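Long-range contact in Serine/threonine protein phosphatase Stp1 (Streptococcus agalactiae, PDB 2PK0), which removes phosphate from serine and threonine residues of proteins as a magnesium-binding phosphatase of the PP2C family, and so probably takes part in bacterial signalling: residues M202-L212 with D224-L235. Sequence-based numbering, arbitrary orientation.
Sequences MLSNADIATVL and DLITLANHRGGL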
# COMPACT_ATOMS: atom_id res chain seq x y z
N MET A 202 9.70 -10.63 3.22
CA MET A 202 9.85 -11.79 4.09
C MET A 202 9.05 -13.02 3.62
O MET A 202 9.48 -14.14 3.84
CB MET A 202 9.45 -11.41 5.52
CG MET A 202 10.30 -10.31 6.17
SD MET A 202 12.07 -10.63 6.35
CE MET A 202 12.76 -9.51 5.13
N LEU A 203 7.91 -12.81 2.97
CA LEU A 203 7.03 -13.92 2.53
C LEU A 203 6.93 -13.99 1.02
O LEU A 203 6.86 -12.97 0.36
CB LEU A 203 5.61 -13.68 3.00
CG LEU A 203 5.13 -14.18 4.35
CD1 LEU A 203 6.12 -13.88 5.44
CD2 LEU A 203 3.78 -13.58 4.67
N SER A 204 6.89 -15.20 0.47
CA SER A 204 6.59 -15.33 -0.94
C SER A 204 5.08 -15.17 -1.18
O SER A 204 4.29 -15.26 -0.24
CB SER A 204 7.06 -16.69 -1.46
OG SER A 204 6.10 -17.69 -1.18
N ASN A 205 4.68 -14.91 -2.42
CA ASN A 205 3.27 -14.77 -2.76
C ASN A 205 2.43 -15.99 -2.37
O ASN A 205 1.35 -15.87 -1.77
CB ASN A 205 3.13 -14.51 -4.26
CG ASN A 205 3.85 -13.25 -4.70
OD1 ASN A 205 4.21 -12.41 -3.87
ND2 ASN A 205 4.04 -13.11 -6.00
N ALA A 206 2.96 -17.16 -2.69
CA ALA A 206 2.31 -18.40 -2.36
C ALA A 206 2.20 -18.62 -0.84
O ALA A 206 1.19 -19.14 -0.38
CB ALA A 206 3.02 -19.54 -3.03
N ASP A 207 3.21 -18.17 -0.08
CA ASP A 207 3.16 -18.15 1.39
C ASP A 207 1.97 -17.35 1.92
O ASP A 207 1.32 -17.77 2.88
CB ASP A 207 4.45 -17.58 2.00
CG ASP A 207 5.67 -18.47 1.78
OD1 ASP A 207 5.51 -19.70 1.62
OD2 ASP A 207 6.80 -17.93 1.75
N ILE A 208 1.71 -16.19 1.30
CA ILE A 208 0.61 -15.30 1.68
C ILE A 208 -0.69 -16.00 1.34
O ILE A 208 -1.59 -16.07 2.18
CB ILE A 208 0.68 -13.94 0.94
CG1 ILE A 208 1.96 -13.20 1.32
CG2 ILE A 208 -0.52 -13.06 1.24
CD1 ILE A 208 2.25 -12.01 0.44
N ALA A 209 -0.76 -16.55 0.13
CA ALA A 209 -1.92 -17.33 -0.34
C ALA A 209 -2.24 -18.51 0.58
O ALA A 209 -3.40 -18.82 0.82
CB ALA A 209 -1.68 -17.82 -1.75
N THR A 210 -1.20 -19.13 1.12
CA THR A 210 -1.34 -20.24 2.05
C THR A 210 -2.00 -19.82 3.36
O THR A 210 -2.88 -20.52 3.86
CB THR A 210 0.03 -20.88 2.30
OG1 THR A 210 0.36 -21.68 1.16
CG2 THR A 210 0.07 -21.73 3.59
N VAL A 211 -1.59 -18.67 3.89
CA VAL A 211 -2.09 -18.22 5.19
C VAL A 211 -3.58 -17.92 5.09
O VAL A 211 -4.37 -18.26 5.97
CB VAL A 211 -1.33 -16.98 5.69
CG1 VAL A 211 -2.02 -16.36 6.89
CG2 VAL A 211 0.11 -17.33 6.04
N LEU A 212 -3.98 -17.36 3.96
CA LEU A 212 -5.34 -16.90 3.79
C LEU A 212 -6.30 -18.01 3.41
O LEU A 212 -7.50 -17.79 3.41
CB LEU A 212 -5.38 -15.79 2.75
CG LEU A 212 -4.52 -14.54 2.99
CD1 LEU A 212 -4.77 -13.58 1.84
CD2 LEU A 212 -4.83 -13.88 4.35
N ASP A 224 -1.40 -13.91 11.64
CA ASP A 224 -0.53 -14.98 11.14
C ASP A 224 0.45 -14.51 10.08
O ASP A 224 1.54 -15.05 9.97
CB ASP A 224 -1.36 -16.11 10.54
CG ASP A 224 -2.02 -16.98 11.59
OD1 ASP A 224 -1.76 -16.79 12.79
OD2 ASP A 224 -2.80 -17.86 11.20
N LEU A 225 0.05 -13.53 9.30
CA LEU A 225 0.91 -12.95 8.27
C LEU A 225 2.10 -12.21 8.87
O LEU A 225 3.22 -12.35 8.39
CB LEU A 225 0.11 -12.01 7.37
CG LEU A 225 -0.80 -12.59 6.29
CD1 LEU A 225 -1.49 -11.47 5.52
CD2 LEU A 225 -0.03 -13.45 5.33
N ILE A 226 1.87 -11.44 9.94
CA ILE A 226 2.97 -10.67 10.50
C ILE A 226 3.87 -11.53 11.39
O ILE A 226 5.08 -11.28 11.47
CB ILE A 226 2.52 -9.30 11.17
CG1 ILE A 226 1.85 -9.52 12.52
CG2 ILE A 226 1.60 -8.49 10.24
CD1 ILE A 226 2.78 -9.50 13.69
N THR A 227 3.27 -12.53 12.04
CA THR A 227 4.00 -13.50 12.86
C THR A 227 4.99 -14.24 11.98
O THR A 227 6.18 -14.29 12.29
CB THR A 227 3.04 -14.51 13.53
OG1 THR A 227 2.16 -13.81 14.41
CG2 THR A 227 3.80 -15.57 14.32
N LEU A 228 4.50 -14.75 10.85
CA LEU A 228 5.36 -15.39 9.85
C LEU A 228 6.44 -14.46 9.28
O LEU A 228 7.57 -14.87 9.11
CB LEU A 228 4.53 -15.97 8.70
CG LEU A 228 5.31 -16.84 7.71
CD1 LEU A 228 6.07 -17.95 8.44
CD2 LEU A 228 4.41 -17.40 6.62
N ALA A 229 6.08 -13.20 9.03
CA ALA A 229 7.04 -12.24 8.52
C ALA A 229 8.13 -11.97 9.55
O ALA A 229 9.30 -11.78 9.20
CB ALA A 229 6.35 -10.97 8.10
N ASN A 230 7.75 -11.99 10.82
CA ASN A 230 8.72 -11.86 11.90
C ASN A 230 9.62 -13.10 12.01
O ASN A 230 10.84 -12.96 12.19
CB ASN A 230 8.02 -11.56 13.23
CG ASN A 230 7.57 -10.11 13.34
OD1 ASN A 230 8.29 -9.22 12.90
ND2 ASN A 230 6.40 -9.87 13.92
N HIS A 231 9.01 -14.29 11.87
CA HIS A 231 9.76 -15.54 11.93
C HIS A 231 10.77 -15.62 10.81
O HIS A 231 11.87 -16.08 11.02
CB HIS A 231 8.85 -16.77 11.86
CG HIS A 231 8.25 -17.17 13.17
ND1 HIS A 231 9.02 -17.37 14.31
CD2 HIS A 231 6.97 -17.43 13.53
CE1 HIS A 231 8.23 -17.71 15.31
NE2 HIS A 231 6.98 -17.75 14.87
N ARG A 232 10.40 -15.14 9.63
CA ARG A 232 11.34 -15.05 8.52
C ARG A 232 12.43 -14.00 8.70
O ARG A 232 13.39 -13.99 7.94
CB ARG A 232 10.61 -14.76 7.21
CG ARG A 232 9.63 -15.84 6.80
CD ARG A 232 10.30 -17.15 6.49
NE ARG A 232 9.30 -18.16 6.12
CZ ARG A 232 8.81 -18.31 4.89
NH1 ARG A 232 7.91 -19.26 4.64
NH2 ARG A 232 9.24 -17.52 3.90
N GLY A 233 12.29 -13.12 9.68
CA GLY A 233 13.36 -12.15 9.95
C GLY A 233 12.91 -10.84 10.55
O GLY A 233 13.59 -10.27 11.42
N GLY A 234 11.75 -10.37 10.08
CA GLY A 234 11.16 -9.11 10.55
C GLY A 234 12.02 -7.87 10.34
O GLY A 234 11.95 -6.93 11.14
N LEU A 235 12.82 -7.85 9.28
CA LEU A 235 13.82 -6.80 9.09
C LEU A 235 13.28 -5.41 8.83
O LEU A 235 14.03 -4.45 8.79
CB LEU A 235 14.77 -7.15 7.95
CG LEU A 235 15.52 -8.47 8.02
CD1 LEU A 235 16.48 -8.55 6.88
CD2 LEU A 235 16.26 -8.64 9.32
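Leu-203 lies against helix 218-231 and spreads its two methyls along it: CD1 rests on the backbone of Ala-229, 3.6 Å from its CA, and also meets CG of Leu-228, while CD2 reaches CD2 of Leu-225 at 3.9 Å. That Leu-225 methyl is shared, since CB of Val-211, on helix 205-212, lies 3.8 Å from Leu-225 CD2 and Ile-208 adds its CG2. The Val-211 methyl CG1, anti to the backbone N (chi1 169°), also meets CB of Asp-224, whose carboxylate turns instead to a salt bridge with Lys-216. At the other end, Met-202 bends at chi2 and chi3 round the C-terminal turn of the helix; its SD sits 3.8 Å from Gly-234 N, and CE touches CG of Leu-235, the two side chains crossing at about a right angle. Gly-233, with positive phi, closes that turn in a Schellman motif.

The polar part is a salt bridge from Arg-232 to Asp-207, in which NH2 meets OD2 at 3.3 Å from above the carboxylate plane; the two flat groups stand nearly perpendicular, 87° apart. The backbone N of Ser-204 reaches the same OD2 from the opposite face. Asp-207 N in turn bonds Ser-204 OG at 3.1 Å, completing a capping box that fixes the carboxylate at the start of helix 205-212.

The two helical segments run roughly antiparallel, their axes approaching to 10.4 Å. Leu-225 and Ile-208 both pack on Leu-199 of helix 197-200, whereas Leu-212 touches Leu-242 and Ala-229 touches Ile-238, both on strand 238-245, joining the pair to one sheet of the PP2C fold.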